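Local coordinates for protein importin subunit beta-1 (Saccharomyces cerevisiae, PDB 5OWU) that carries proteins into the nucleus as the importin beta subunit, associating with importin alpha, which recognises the classical nuclear localization signal of the cargo, at residues Ala710-Ala715 and Gly760-Leu765; Ser794-Arg800 and Phe840-Thr844. All blocks are in the same frame, centred on the assembly; numbering follows the deposited sequence. Where two conformers were deposited one is given.

Contact 1: Ala710-Ala715 and Gly760-Leu765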
ATOM      1  N   ALA A 710      11.670 -11.489  27.131  1.00 23.43           N
ATOM      2  CA  ALA A 710      12.665 -10.843  27.976  1.00 25.27           C
ATOM      3  C   ALA A 710      12.002  -9.955  29.019  1.00 25.11           C
ATOM      4  O   ALA A 710      12.484  -9.849  30.153  1.00 24.68           O
ATOM      5  CB  ALA A 710      13.633 -10.023  27.123  1.00 22.17           C
ATOM      6  N   SER A 711      10.892  -9.305  28.663  1.00 29.78           N
ATOM      7  CA  SER A 711      10.315  -8.370  29.613  1.00 25.17           C
ATOM      8  C   SER A 711       9.779  -9.114  30.819  1.00 25.43           C
ATOM      9  O   SER A 711       9.817  -8.604  31.945  1.00 28.27           O
ATOM     10  CB  SER A 711       9.196  -7.554  28.969  1.00 39.72           C
ATOM     11  OG  SER A 711       8.712  -6.621  29.910  1.00 46.81           O
ATOM     12  N   ASN A 712       9.259 -10.317  30.608  1.00 29.26           N
ATOM     13  CA  ASN A 712       8.609 -11.015  31.700  0.63 32.71           C
ATOM     14  C   ASN A 712       9.544 -11.947  32.474  1.00 32.99           C
ATOM     15  O   ASN A 712       9.343 -12.133  33.679  1.00 34.40           O
ATOM     16  CB  ASN A 712       7.395 -11.764  31.159  0.63 34.90           C
ATOM     17  CG  ASN A 712       6.261 -10.801  30.753  0.63 34.53           C
ATOM     18  OD1 ASN A 712       5.573 -10.252  31.610  0.63 37.77           O
ATOM     19  ND2 ASN A 712       6.084 -10.583  29.448  0.63 31.88           N
ATOM     20  N   ILE A 713      10.581 -12.514  31.840  1.00 25.27           N
ATOM     21  CA  ILE A 713      11.470 -13.441  32.558  1.00 28.45           C
ATOM     22  C   ILE A 713      12.729 -12.759  33.082  1.00 26.24           C
ATOM     23  O   ILE A 713      13.529 -13.401  33.786  1.00 30.33           O
ATOM     24  CB  ILE A 713      11.846 -14.669  31.690  1.00 27.58           C
ATOM     25  CG1 ILE A 713      12.824 -14.307  30.557  1.00 21.81           C
ATOM     26  CG2 ILE A 713      10.586 -15.320  31.123  1.00 26.78           C
ATOM     27  CD1 ILE A 713      13.381 -15.548  29.819  1.00 29.08           C
ATOM     28  N   GLY A 714      12.931 -11.488  32.757  1.00 25.00           N
ATOM     29  CA  GLY A 714      14.006 -10.723  33.363  1.00 28.58           C
ATOM     30  C   GLY A 714      15.361 -11.373  33.168  1.00 27.86           C
ATOM     31  O   GLY A 714      15.754 -11.742  32.054  1.00 24.56           O
ATOM     32  N   ALA A 715      16.088 -11.519  34.280  1.00 31.24           N
ATOM     33  CA  ALA A 715      17.446 -12.055  34.254  1.00 31.92           C
ATOM     34  C   ALA A 715      17.513 -13.465  33.677  1.00 28.22           C
ATOM     35  O   ALA A 715      18.561 -13.850  33.141  1.00 28.80           O
ATOM     36  CB  ALA A 715      18.033 -12.039  35.665  1.00 30.69           C
ATOM     37  N   GLY A 760      11.725  -4.481  25.337  1.00 28.91           N
ATOM     38  CA  GLY A 760      11.508  -5.574  26.266  1.00 24.24           C
ATOM     39  C   GLY A 760      12.787  -6.012  26.955  1.00 24.54           C
ATOM     40  O   GLY A 760      12.784  -6.339  28.143  1.00 27.68           O
ATOM     41  N   ILE A 761      13.900  -6.019  26.218  1.00 27.11           N
ATOM     42  CA  ILE A 761      15.172  -6.467  26.782  1.00 23.03           C
ATOM     43  C   ILE A 761      15.664  -5.476  27.827  1.00 27.81           C
ATOM     44  O   ILE A 761      16.087  -5.858  28.923  1.00 32.33           O
ATOM     45  CB  ILE A 761      16.204  -6.671  25.658  1.00 27.42           C
ATOM     46  CG1 ILE A 761      15.896  -7.970  24.919  1.00 27.16           C
ATOM     47  CG2 ILE A 761      17.625  -6.697  26.195  1.00 32.76           C
ATOM     48  CD1 ILE A 761      16.655  -8.139  23.609  1.00 33.09           C
ATOM     49  N   VAL A 762      15.608  -4.186  27.508  1.00 30.95           N
ATOM     50  CA  VAL A 762      16.064  -3.181  28.458  1.00 26.98           C
ATOM     51  C   VAL A 762      15.180  -3.182  29.701  1.00 32.48           C
ATOM     52  O   VAL A 762      15.672  -3.014  30.822  1.00 36.54           O
ATOM     53  CB  VAL A 762      16.115  -1.805  27.771  1.00 32.76           C
ATOM     54  CG1 VAL A 762      16.370  -0.691  28.778  1.00 33.94           C
ATOM     55  CG2 VAL A 762      17.203  -1.827  26.721  1.00 26.32           C
ATOM     56  N   ALA A 763      13.871  -3.393  29.533  1.00 27.88           N
ATOM     57  CA  ALA A 763      12.996  -3.519  30.697  1.00 27.60           C
ATOM     58  C   ALA A 763      13.362  -4.742  31.529  1.00 31.30           C
ATOM     59  O   ALA A 763      13.480  -4.662  32.755  1.00 34.53           O
ATOM     60  CB  ALA A 763      11.534  -3.596  30.258  1.00 29.42           C
ATOM     61  N   GLY A 764      13.546  -5.890  30.878  1.00 33.08           N
ATOM     62  CA  GLY A 764      13.824  -7.113  31.613  1.00 28.00           C
ATOM     63  C   GLY A 764      15.152  -7.086  32.340  1.00 31.21           C
ATOM     64  O   GLY A 764      15.268  -7.619  33.446  1.00 30.30           O
ATOM     65  N   LEU A 765      16.163  -6.454  31.747  1.00 35.95           N
ATOM     66  CA  LEU A 765      17.495  -6.396  32.328  1.00 31.39           C
ATOM     67  C   LEU A 765      17.759  -5.079  33.042  1.00 37.35           C
ATOM     68  O   LEU A 765      18.921  -4.685  33.188  1.00 31.83           O
ATOM     69  CB  LEU A 765      18.542  -6.632  31.244  1.00 28.88           C
ATOM     70  CG  LEU A 765      18.355  -7.921  30.443  1.00 31.83           C
ATOM     71  CD1 LEU A 765      19.464  -8.050  29.406  1.00 40.47           C
ATOM     72  CD2 LEU A 765      18.321  -9.137  31.364  1.00 31.68           C
TER
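Ala710 and Gly764 bring two helix ends together with almost no side chain between them. The CA of Gly764 lies 3.4 Å from the carbonyl O of Ala710, a CA-H...O contact with an angle of 145° at the hydrogen. That same oxygen already accepts the backbone N of Gly714 within its own helix, so Gly764 adds a second, weaker approach to a carbonyl at the helix end. Gly764 has no side chain to stand between the backbones, consistent with their approach to 4.0 Å between the CA atoms of Gly714 and Gly764. Two further contacts of this class support the reading: Ser711 CA stands 3.5 Å from Gly760 O, and Gly714 CA 3.4 Å from Gly764 O. Gly714, with a positive phi of 56°, leaves the helical path here, its CA beside that carbonyl. Side chains flank the backbone seam. The methyl of Ala710 points at the other helix and makes an apolar contact with Ile761, 3.8 Å from CB to CG1, while a methyl of Leu765, CD2, rests against the carbonyl of Gly714, 3.7 Å from its O. With OG anti to the backbone N (chi1 -177°), Ser711 reaches outward beside the seam and ends near the methyl of Ala763, 4.2 Å from OG to CB. The seam joins the end of helix 698-713, in HEAT 16, to the end of helix 741-764, in HEAT 17. Ile761 and Leu765 both continue onto Leu721 of helix 718-732, and on another flank Val762 packs against helix 796-812.

Contact 2: Ser794-Arg800 and Phe840-Thr844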
ATOM      1  N   SER A 794       8.180   9.759  12.754  1.00 43.68           N
ATOM      2  CA  SER A 794       6.898  10.455  12.660  1.00 55.05           C
ATOM      3  C   SER A 794       5.780   9.704  13.377  1.00 58.16           C
ATOM      4  O   SER A 794       4.740  10.302  13.671  1.00 56.82           O
ATOM      5  CB  SER A 794       6.518  10.675  11.193  1.00 47.62           C
ATOM      6  OG  SER A 794       6.235   9.451  10.537  1.00 62.16           O
ATOM      7  N   GLU A 795       5.966   8.415  13.663  1.00 52.52           N
ATOM      8  CA  GLU A 795       4.982   7.646  14.418  1.00 43.86           C
ATOM      9  C   GLU A 795       5.148   7.926  15.907  1.00 52.89           C
ATOM     10  O   GLU A 795       6.213   7.675  16.478  1.00 54.26           O
ATOM     11  CB  GLU A 795       5.135   6.152  14.140  1.00 49.69           C
ATOM     12  CG  GLU A 795       4.684   5.718  12.752  1.00 58.10           C
ATOM     13  CD  GLU A 795       3.175   5.743  12.583  1.00 58.66           C
ATOM     14  OE1 GLU A 795       2.450   5.569  13.588  1.00 61.29           O
ATOM     15  OE2 GLU A 795       2.715   5.935  11.440  1.00 71.82           O
ATOM     16  N   ASP A 796       4.082   8.422  16.535  1.00 51.50           N
ATOM     17  CA  ASP A 796       4.142   8.819  17.938  1.00 51.99           C
ATOM     18  C   ASP A 796       4.669   7.691  18.825  1.00 48.28           C
ATOM     19  O   ASP A 796       5.541   7.912  19.674  1.00 46.12           O
ATOM     20  CB  ASP A 796       2.752   9.263  18.400  1.00 51.03           C
ATOM     21  CG  ASP A 796       2.760   9.841  19.796  1.00 50.14           C
ATOM     22  OD1 ASP A 796       3.526  10.795  20.044  1.00 46.47           O
ATOM     23  OD2 ASP A 796       2.009   9.336  20.652  1.00 48.18           O
ATOM     24  N   ALA A 797       4.139   6.473  18.653  1.00 45.72           N
ATOM     25  CA  ALA A 797       4.524   5.362  19.524  1.00 49.80           C
ATOM     26  C   ALA A 797       5.977   4.957  19.300  1.00 44.77           C
ATOM     27  O   ALA A 797       6.689   4.618  20.257  1.00 38.80           O
ATOM     28  CB  ALA A 797       3.603   4.161  19.298  1.00 37.81           C
ATOM     29  N   THR A 798       6.427   4.975  18.043  1.00 37.84           N
ATOM     30  CA  THR A 798       7.816   4.640  17.740  1.00 47.22           C
ATOM     31  C   THR A 798       8.770   5.622  18.408  1.00 44.29           C
ATOM     32  O   THR A 798       9.738   5.219  19.065  1.00 34.94           O
ATOM     33  CB  THR A 798       8.029   4.623  16.225  1.00 40.19           C
ATOM     34  OG1 THR A 798       7.131   3.676  15.627  1.00 48.28           O
ATOM     35  CG2 THR A 798       9.476   4.251  15.870  1.00 41.94           C
ATOM     36  N   SER A 799       8.508   6.921  18.258  1.00 43.13           N
ATOM     37  CA  SER A 799       9.383   7.913  18.875  1.00 48.47           C
ATOM     38  C   SER A 799       9.313   7.844  20.393  1.00 38.47           C
ATOM     39  O   SER A 799      10.331   8.026  21.074  1.00 40.95           O
ATOM     40  CB  SER A 799       9.025   9.317  18.383  1.00 46.85           C
ATOM     41  OG  SER A 799       9.788   9.639  17.235  1.00 37.82           O
ATOM     42  N   ARG A 800       8.125   7.590  20.947  1.00 40.06           N
ATOM     43  CA  ARG A 800       8.018   7.454  22.395  1.00 54.48           C
ATOM     44  C   ARG A 800       8.877   6.302  22.893  1.00 30.75           C
ATOM     45  O   ARG A 800       9.604   6.438  23.887  1.00 33.65           O
ATOM     46  CB  ARG A 800       6.562   7.247  22.817  1.00 50.06           C
ATOM     47  CG  ARG A 800       6.397   7.145  24.332  1.00 54.00           C
ATOM     48  CD  ARG A 800       4.948   7.253  24.778  1.00 66.33           C
ATOM     49  NE  ARG A 800       4.107   6.186  24.235  1.00 64.96           N
ATOM     50  CZ  ARG A 800       3.104   6.356  23.375  1.00 69.15           C
ATOM     51  NH1 ARG A 800       2.778   7.563  22.933  1.00 68.04           N
ATOM     52  NH2 ARG A 800       2.413   5.303  22.955  1.00 61.48           N
ATOM     53  N   PHE A 840       3.024  14.988  18.332  1.00 72.95           N
ATOM     54  CA  PHE A 840       3.325  13.956  19.311  1.00 70.08           C
ATOM     55  C   PHE A 840       2.441  14.131  20.538  1.00 69.42           C
ATOM     56  O   PHE A 840       2.192  15.252  20.989  1.00 75.75           O
ATOM     57  CB  PHE A 840       4.797  14.015  19.722  1.00 65.75           C
ATOM     58  CG  PHE A 840       5.750  13.640  18.627  1.00 54.80           C
ATOM     59  CD1 PHE A 840       5.538  12.501  17.868  1.00 52.44           C
ATOM     60  CD2 PHE A 840       6.853  14.430  18.350  1.00 64.00           C
ATOM     61  CE1 PHE A 840       6.412  12.151  16.858  1.00 50.51           C
ATOM     62  CE2 PHE A 840       7.729  14.088  17.337  1.00 64.64           C
ATOM     63  CZ  PHE A 840       7.508  12.946  16.590  1.00 61.95           C
ATOM     64  N   SER A 841       1.965  13.013  21.077  1.00 58.19           N
ATOM     65  CA  SER A 841       1.125  13.050  22.259  1.00 58.59           C
ATOM     66  C   SER A 841       1.909  13.594  23.450  1.00 62.48           C
ATOM     67  O   SER A 841       3.120  13.813  23.392  1.00 61.58           O
ATOM     68  CB  SER A 841       0.590  11.656  22.576  1.00 61.14           C
ATOM     69  OG  SER A 841       1.649  10.784  22.931  1.00 58.35           O
ATOM     70  N   GLN A 842       1.194  13.803  24.557  1.00 76.21           N
ATOM     71  CA  GLN A 842       1.836  14.320  25.756  1.00 72.47           C
ATOM     72  C   GLN A 842       2.632  13.245  26.479  1.00 70.88           C
ATOM     73  O   GLN A 842       3.612  13.564  27.157  1.00 65.78           O
ATOM     74  CB  GLN A 842       0.797  14.923  26.703  1.00 80.64           C
ATOM     75  CG  GLN A 842       1.377  15.945  27.673  1.00 80.43           C
ATOM     76  CD  GLN A 842       1.828  17.220  26.977  1.00 85.93           C
ATOM     77  OE1 GLN A 842       1.272  17.609  25.950  1.00 91.59           O
ATOM     78  NE2 GLN A 842       2.843  17.873  27.533  1.00 87.10           N
ATOM     79  N   ALA A 843       2.233  11.977  26.361  1.00 56.61           N
ATOM     80  CA  ALA A 843       3.045  10.905  26.927  1.00 63.98           C
ATOM     81  C   ALA A 843       4.405  10.848  26.243  1.00 54.56           C
ATOM     82  O   ALA A 843       5.439  10.690  26.905  1.00 56.13           O
ATOM     83  CB  ALA A 843       2.318   9.566  26.801  1.00 60.35           C
ATOM     84  N   THR A 844       4.419  10.995  24.915  1.00 57.73           N
ATOM     85  CA  THR A 844       5.678  11.043  24.178  1.00 62.05           C
ATOM     86  C   THR A 844       6.546  12.206  24.640  1.00 60.52           C
ATOM     87  O   THR A 844       7.760  12.054  24.815  1.00 47.63           O
ATOM     88  CB  THR A 844       5.391  11.148  22.681  1.00 54.86           C
ATOM     89  OG1 THR A 844       4.660   9.995  22.255  1.00 50.28           O
ATOM     90  CG2 THR A 844       6.679  11.248  21.870  1.00 57.64           C
TER
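Asp796 OD1 is gripped by two donors from the 840-844 segment, the hydroxyl of Thr844 (OG1 to OD1 2.6 Å) and the backbone N of Ser841 (N to OD1 2.9 Å). They arrive from opposite faces of the carboxylate plane, 46° and 52° out of it, so OD1 is clamped between them. The other oxygen, OD2, offers its syn lone pair to the Ser841 hydroxyl, 2.7 Å from OG to OD2. Three bonds therefore fix the carboxylate's rotation, and chi1 of -173°, with CG anti to the backbone N, carries it across to the other segment. On its own helix, Arg800 NH1 forms a salt bridge with Asp796 OD2 at 3.0 Å, though the hydrogen bond within it is weak. The guanidinium charge is likely to favour the ionised carboxylate. NH1 also donates to Thr844 OG1 at 3.1 Å, the oxygen standing out of the guanidinium plane, so the Thr844 hydroxyl accepts from Arg800 while giving to Asp796. Ser841 is the N-cap of helix 842-860, its OG accepting a weak bond from Thr844 N. With Asp796 replaced by an alanine, the Ser841 N-H and the hydroxyls of Ser841 and Thr844 would probably lose their carboxylate acceptors, and Arg800 its salt-bridge mate. Beside this network the Phe840 ring turns its edge to the carboxylate, CD1 lying 3.4 Å from Asp796 OD1, and its far end reaches Ser799, whose OG bonds to Tyr793 O and Tyr830. The contact joins the first turns of helices 796-812 and 842-860, in HEAT 18 and HEAT 19, with helix 825-836 behind them: its Thr834 touches both Ser799 and Thr844.

In the fold
Both contacts lie in the C-terminal part of the chain and follow each other in series. Contact 1 closes a loop of 44 intervening residues, mostly helical, that holds helix 718-732 and most of helix 741-764. The chain then runs on through helices 769-772, 776-788 and 790-793 before contact 2 opens; that second closure spans 39 residues, including helix 825-836. They neither nest nor cross. Contact 1 ties HEAT 16 to HEAT 17 at two helix ends, and contact 2 ties HEAT 18 to HEAT 19 at two helix starts. Their centres are 22 Å apart and their nearest atoms about 11 Å, without touching; helix 796-812, whose start belongs to contact 2, runs on to pack beside the 760-765 segment.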